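Endo-1,4-beta-xylanase (Bacteroides thetaiotaomicron VPI-5482, PDB 3KST) probably hydrolyses O-glycosidic bonds of polysaccharides such as xylan, as a calcium-binding member of glycosyl hydrolase family 43. Local coordinates at residues A[133-145]-A[155-167]. Sequence-based numbering, arbitrary orientation. Where two conformers were deposited one is given.
Sequences LFIDDDGTPYLYF and WVAQMTDDLMSIK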
loop_
_atom_site.group_PDB
_atom_site.type_symbol
_atom_site.label_atom_id
_atom_site.label_comp_id
_atom_site.label_asym_id
_atom_site.label_seq_id
_atom_site.Cartn_x
_atom_site.Cartn_y
_atom_site.Cartn_z
ATOM N N LEU A 133 4.722 4.934 -4.764
ATOM C CA LEU A 133 5.381 6.147 -5.255
ATOM C C LEU A 133 5.661 7.148 -4.132
ATOM O O LEU A 133 4.857 7.354 -3.214
ATOM C CB LEU A 133 4.514 6.850 -6.316
ATOM C CG LEU A 133 5.018 8.136 -6.998
ATOM C CD1 LEU A 133 6.237 7.874 -7.921
ATOM C CD2 LEU A 133 3.878 8.732 -7.778
ATOM N N PHE A 134 6.801 7.816 -4.268
ATOM C CA PHE A 134 7.203 8.912 -3.398
ATOM C C PHE A 134 7.842 10.021 -4.237
ATOM O O PHE A 134 8.785 9.765 -4.973
ATOM C CB PHE A 134 8.210 8.446 -2.382
ATOM C CG PHE A 134 8.777 9.577 -1.555
ATOM C CD1 PHE A 134 7.957 10.290 -0.692
ATOM C CD2 PHE A 134 10.126 9.946 -1.686
ATOM C CE1 PHE A 134 8.470 11.363 0.068
ATOM C CE2 PHE A 134 10.657 11.003 -0.944
ATOM C CZ PHE A 134 9.831 11.713 -0.064
ATOM N N ILE A 135 7.336 11.247 -4.111
ATOM C CA ILE A 135 7.880 12.409 -4.836
ATOM C C ILE A 135 8.507 13.302 -3.770
ATOM O O ILE A 135 7.805 13.838 -2.928
ATOM C CB ILE A 135 6.810 13.172 -5.661
ATOM C CG1 ILE A 135 6.232 12.248 -6.738
ATOM C CG2 ILE A 135 7.442 14.397 -6.380
ATOM C CD1 ILE A 135 5.009 12.840 -7.499
ATOM N N ASP A 136 9.817 13.492 -3.851
ATOM C CA ASP A 136 10.561 14.198 -2.804
ATOM C C ASP A 136 10.367 15.721 -2.925
ATOM O O ASP A 136 9.821 16.212 -3.903
ATOM C CB ASP A 136 12.061 13.810 -2.892
ATOM C CG ASP A 136 12.797 13.924 -1.574
ATOM O OD1 ASP A 136 12.211 14.391 -0.568
ATOM O OD2 ASP A 136 13.992 13.583 -1.549
ATOM N N ASP A 137 10.826 16.442 -1.906
ATOM C CA ASP A 137 10.804 17.914 -1.864
ATOM C C ASP A 137 11.522 18.560 -3.073
ATOM O O ASP A 137 11.150 19.655 -3.498
ATOM C CB ASP A 137 11.372 18.384 -0.531
ATOM C CG ASP A 137 10.540 17.909 0.654
ATOM O OD1 ASP A 137 9.291 17.864 0.552
ATOM O OD2 ASP A 137 11.128 17.556 1.677
ATOM N N ASP A 138 12.531 17.848 -3.583
ATOM C CA ASP A 138 13.337 18.111 -4.793
ATOM C C ASP A 138 12.516 18.077 -6.108
ATOM O O ASP A 138 12.946 18.582 -7.158
ATOM C CB ASP A 138 14.357 16.938 -4.806
ATOM C CG ASP A 138 15.422 17.026 -5.850
ATOM O OD1 ASP A 138 15.564 18.009 -6.589
ATOM O OD2 ASP A 138 16.159 16.032 -5.882
ATOM N N GLY A 139 11.373 17.381 -6.074
ATOM C CA GLY A 139 10.558 17.108 -7.269
ATOM C C GLY A 139 10.867 15.766 -7.943
ATOM O O GLY A 139 10.184 15.397 -8.894
ATOM N N THR A 140 11.844 15.023 -7.428
ATOM C CA THR A 140 12.293 13.759 -8.009
ATOM C C THR A 140 11.336 12.634 -7.592
ATOM O O THR A 140 11.149 12.419 -6.385
ATOM C CB THR A 140 13.740 13.429 -7.546
ATOM O OG1 THR A 140 14.619 14.532 -7.893
ATOM C CG2 THR A 140 14.278 12.085 -8.126
ATOM N N PRO A 141 10.764 11.908 -8.574
ATOM C CA PRO A 141 9.875 10.766 -8.263
ATOM C C PRO A 141 10.668 9.486 -7.990
ATOM O O PRO A 141 11.620 9.203 -8.719
ATOM C CB PRO A 141 9.056 10.623 -9.553
ATOM C CG PRO A 141 9.970 11.072 -10.619
ATOM C CD PRO A 141 10.785 12.176 -10.026
ATOM N N TYR A 142 10.278 8.737 -6.950
ATOM C CA TYR A 142 10.869 7.427 -6.618
ATOM C C TYR A 142 9.763 6.389 -6.540
ATOM O O TYR A 142 8.696 6.686 -5.988
ATOM C CB TYR A 142 11.617 7.463 -5.282
ATOM C CG TYR A 142 12.757 8.425 -5.284
ATOM C CD1 TYR A 142 14.005 8.061 -5.786
ATOM C CD2 TYR A 142 12.591 9.728 -4.779
ATOM C CE1 TYR A 142 15.079 8.974 -5.781
ATOM C CE2 TYR A 142 13.643 10.630 -4.768
ATOM C CZ TYR A 142 14.878 10.256 -5.288
ATOM O OH TYR A 142 15.895 11.169 -5.252
ATOM N N LEU A 143 10.007 5.198 -7.090
ATOM C CA LEU A 143 9.079 4.062 -7.002
ATOM C C LEU A 143 9.742 2.943 -6.219
ATOM O O LEU A 143 10.866 2.492 -6.566
ATOM C CB LEU A 143 8.640 3.543 -8.386
ATOM C CG LEU A 143 7.453 2.555 -8.373
ATOM C CD1 LEU A 143 6.208 3.298 -7.942
ATOM C CD2 LEU A 143 7.179 1.930 -9.767
ATOM N N TYR A 144 9.052 2.517 -5.158
ATOM C CA TYR A 144 9.417 1.396 -4.307
ATOM C C TYR A 144 8.569 0.230 -4.802
ATOM O O TYR A 144 7.411 0.417 -5.151
ATOM C CB TYR A 144 9.165 1.709 -2.827
ATOM C CG TYR A 144 9.970 2.909 -2.421
ATOM C CD1 TYR A 144 9.507 4.198 -2.688
ATOM C CD2 TYR A 144 11.241 2.768 -1.849
ATOM C CE1 TYR A 144 10.284 5.326 -2.400
ATOM C CE2 TYR A 144 12.022 3.904 -1.534
ATOM C CZ TYR A 144 11.527 5.173 -1.810
ATOM O OH TYR A 144 12.258 6.299 -1.528
ATOM N N PHE A 145 9.180 -0.950 -4.881
ATOM C CA PHE A 145 8.531 -2.146 -5.403
ATOM C C PHE A 145 9.367 -3.344 -5.007
ATOM O O PHE A 145 10.521 -3.171 -4.599
ATOM C CB PHE A 145 8.369 -2.055 -6.936
ATOM C CG PHE A 145 9.648 -1.788 -7.670
ATOM C CD1 PHE A 145 10.076 -0.463 -7.877
ATOM C CD2 PHE A 145 10.414 -2.828 -8.196
ATOM C CE1 PHE A 145 11.249 -0.192 -8.551
ATOM C CE2 PHE A 145 11.598 -2.546 -8.888
ATOM C CZ PHE A 145 12.000 -1.218 -9.064
ATOM N N TRP A 155 12.972 -2.972 -3.450
ATOM C CA TRP A 155 13.904 -2.160 -4.243
ATOM C C TRP A 155 13.330 -0.768 -4.458
ATOM O O TRP A 155 12.153 -0.509 -4.212
ATOM C CB TRP A 155 14.146 -2.841 -5.602
ATOM C CG TRP A 155 15.049 -4.013 -5.505
ATOM C CD1 TRP A 155 14.754 -5.243 -5.012
ATOM C CD2 TRP A 155 16.415 -4.046 -5.870
ATOM N NE1 TRP A 155 15.848 -6.068 -5.078
ATOM C CE2 TRP A 155 16.887 -5.355 -5.609
ATOM C CE3 TRP A 155 17.284 -3.108 -6.433
ATOM C CZ2 TRP A 155 18.214 -5.742 -5.870
ATOM C CZ3 TRP A 155 18.594 -3.482 -6.687
ATOM C CH2 TRP A 155 19.053 -4.779 -6.369
ATOM N N VAL A 156 14.171 0.151 -4.912
ATOM C CA VAL A 156 13.732 1.472 -5.310
ATOM C C VAL A 156 14.487 1.857 -6.572
ATOM O O VAL A 156 15.600 1.333 -6.806
ATOM C CB VAL A 156 13.996 2.516 -4.191
ATOM C CG1 VAL A 156 15.542 2.639 -3.929
ATOM C CG2 VAL A 156 13.333 3.888 -4.515
ATOM N N ALA A 157 13.844 2.696 -7.386
ATOM C CA ALA A 157 14.470 3.328 -8.548
ATOM C C ALA A 157 13.799 4.672 -8.785
ATOM O O ALA A 157 12.651 4.842 -8.479
ATOM C CB ALA A 157 14.325 2.473 -9.779
ATOM N N GLN A 158 14.549 5.624 -9.327
ATOM C CA GLN A 158 13.984 6.911 -9.713
ATOM C C GLN A 158 13.116 6.671 -10.946
ATOM O O GLN A 158 13.454 5.822 -11.791
ATOM C CB GLN A 158 15.116 7.883 -10.053
ATOM C CG GLN A 158 14.683 9.286 -10.380
ATOM C CD GLN A 158 15.827 10.140 -10.903
ATOM O OE1 GLN A 158 17.002 9.844 -10.666
ATOM N NE2 GLN A 158 15.482 11.227 -11.611
HETATM N N MSE A 159 11.986 7.377 -11.031
HETATM C CA MSE A 159 11.118 7.296 -12.214
HETATM C C MSE A 159 11.488 8.399 -13.203
HETATM O O MSE A 159 12.110 9.403 -12.841
HETATM C CB MSE A 159 9.620 7.462 -11.874
HETATM C CG MSE A 159 9.070 6.478 -10.858
HETATM SE SE MSE A 159 7.179 6.136 -11.120
HETATM C CE MSE A 159 7.346 4.942 -12.594
ATOM N N THR A 160 11.073 8.218 -14.455
ATOM C CA THR A 160 11.173 9.295 -15.438
ATOM C C THR A 160 10.146 10.405 -15.068
ATOM O O THR A 160 9.293 10.215 -14.180
ATOM C CB THR A 160 10.963 8.761 -16.864
ATOM O OG1 THR A 160 9.718 8.062 -16.939
ATOM C CG2 THR A 160 12.084 7.768 -17.255
ATOM N N ASP A 161 10.218 11.537 -15.773
ATOM C CA ASP A 161 9.352 12.701 -15.515
ATOM C C ASP A 161 7.868 12.364 -15.716
ATOM O O ASP A 161 7.021 12.870 -14.999
ATOM C CB ASP A 161 9.698 13.893 -16.456
ATOM C CG ASP A 161 11.129 14.451 -16.271
ATOM O OD1 ASP A 161 11.672 14.477 -15.142
ATOM O OD2 ASP A 161 11.715 14.924 -17.279
ATOM N N ASP A 162 7.570 11.498 -16.689
ATOM C CA ASP A 162 6.171 11.121 -17.005
ATOM C C ASP A 162 5.583 10.060 -16.062
ATOM O O ASP A 162 4.439 9.654 -16.267
ATOM C CB ASP A 162 5.998 10.710 -18.498
ATOM C CG ASP A 162 6.765 9.435 -18.902
ATOM O OD1 ASP A 162 7.402 8.773 -18.076
ATOM O OD2 ASP A 162 6.661 9.033 -20.085
ATOM N N LEU A 163 6.376 9.558 -15.103
ATOM C CA LEU A 163 5.924 8.525 -14.142
ATOM C C LEU A 163 5.524 7.162 -14.776
ATOM O O LEU A 163 4.838 6.319 -14.119
ATOM C CB LEU A 163 4.774 9.113 -13.274
ATOM C CG LEU A 163 4.931 10.504 -12.616
ATOM C CD1 LEU A 163 3.763 10.902 -11.692
ATOM C CD2 LEU A 163 6.226 10.567 -11.823
HETATM N N MSE A 164 5.999 6.927 -16.014
HETATM C CA MSE A 164 5.664 5.770 -16.824
HETATM C C MSE A 164 6.807 4.730 -16.849
HETATM O O MSE A 164 6.595 3.590 -17.194
HETATM C CB MSE A 164 5.360 6.284 -18.250
HETATM C CG MSE A 164 4.361 5.481 -19.024
HETATM SE SE MSE A 164 2.504 5.841 -18.520
HETATM C CE MSE A 164 2.764 6.711 -16.809
ATOM N N SER A 165 8.024 5.156 -16.523
ATOM C CA SER A 165 9.195 4.271 -16.561
ATOM C C SER A 165 10.089 4.505 -15.367
ATOM O O SER A 165 10.057 5.593 -14.770
ATOM C CB SER A 165 10.039 4.593 -17.795
ATOM O OG SER A 165 9.310 4.530 -19.004
ATOM N N ILE A 166 10.877 3.485 -15.036
ATOM C CA ILE A 166 11.933 3.616 -14.017
ATOM C C ILE A 166 13.270 3.801 -14.721
ATOM O O ILE A 166 13.453 3.325 -15.843
ATOM C CB ILE A 166 12.006 2.436 -13.025
ATOM C CG1 ILE A 166 12.226 1.075 -13.677
ATOM C CG2 ILE A 166 10.724 2.364 -12.198
ATOM C CD1 ILE A 166 12.707 0.034 -12.632
ATOM N N LYS A 167 14.191 4.493 -14.061
ATOM C CA LYS A 167 15.552 4.684 -14.550
ATOM C C LYS A 167 16.312 3.533 -13.941
ATOM O O LYS A 167 16.710 3.611 -12.783
ATOM C CB LYS A 167 16.103 6.039 -14.102
ATOM C CG LYS A 167 15.366 7.195 -14.700
ATOM C CD LYS A 167 16.107 8.491 -14.395
ATOM C CE LYS A 167 15.543 9.637 -15.171
ATOM N NZ LYS A 167 16.527 10.760 -15.197
#
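The two central strands of one four-stranded antiparallel blade, in the five-bladed beta-propeller of family 43, form this hairpin, where Leu143 pairs with Ala157 and Phe145 with Trp155 by hydrogen bonds in both directions. Leu143 N reaches Ala157 O at 3.0 Å and nearly straight (176° at the hydrogen), and Trp155 N meets Phe145 O at 2.7 Å. At the far end Met159 N still bonds to Pro141 O, but from well above the carbonyl plane.

On one face of the blade Val156 CG2 sits over the Tyr144 ring, 3.5 Å from its centroid, a CH-pi contact; the Tyr144 hydroxyl is held by Pro225 O, and strand 189-197 packs against the same tyrosine. On the opposite face Leu143 and Phe145 pack against strands 92-99 and 102-108. There Phe145, its CG placed between backbone N and carbonyl carbon (chi1 55°), turns its ring toward residues 155-167, bringing CZ to 3.8 Å from Ile166 CD1. In the selenomethionine Met159 the bend at chi3 (78°) swings CE to 4.1 Å from Leu143 CD2; its SE lies 3.8 Å from Leu133 CD1, while Leu163 CD2 closes on Pro141 CB at 3.6 Å.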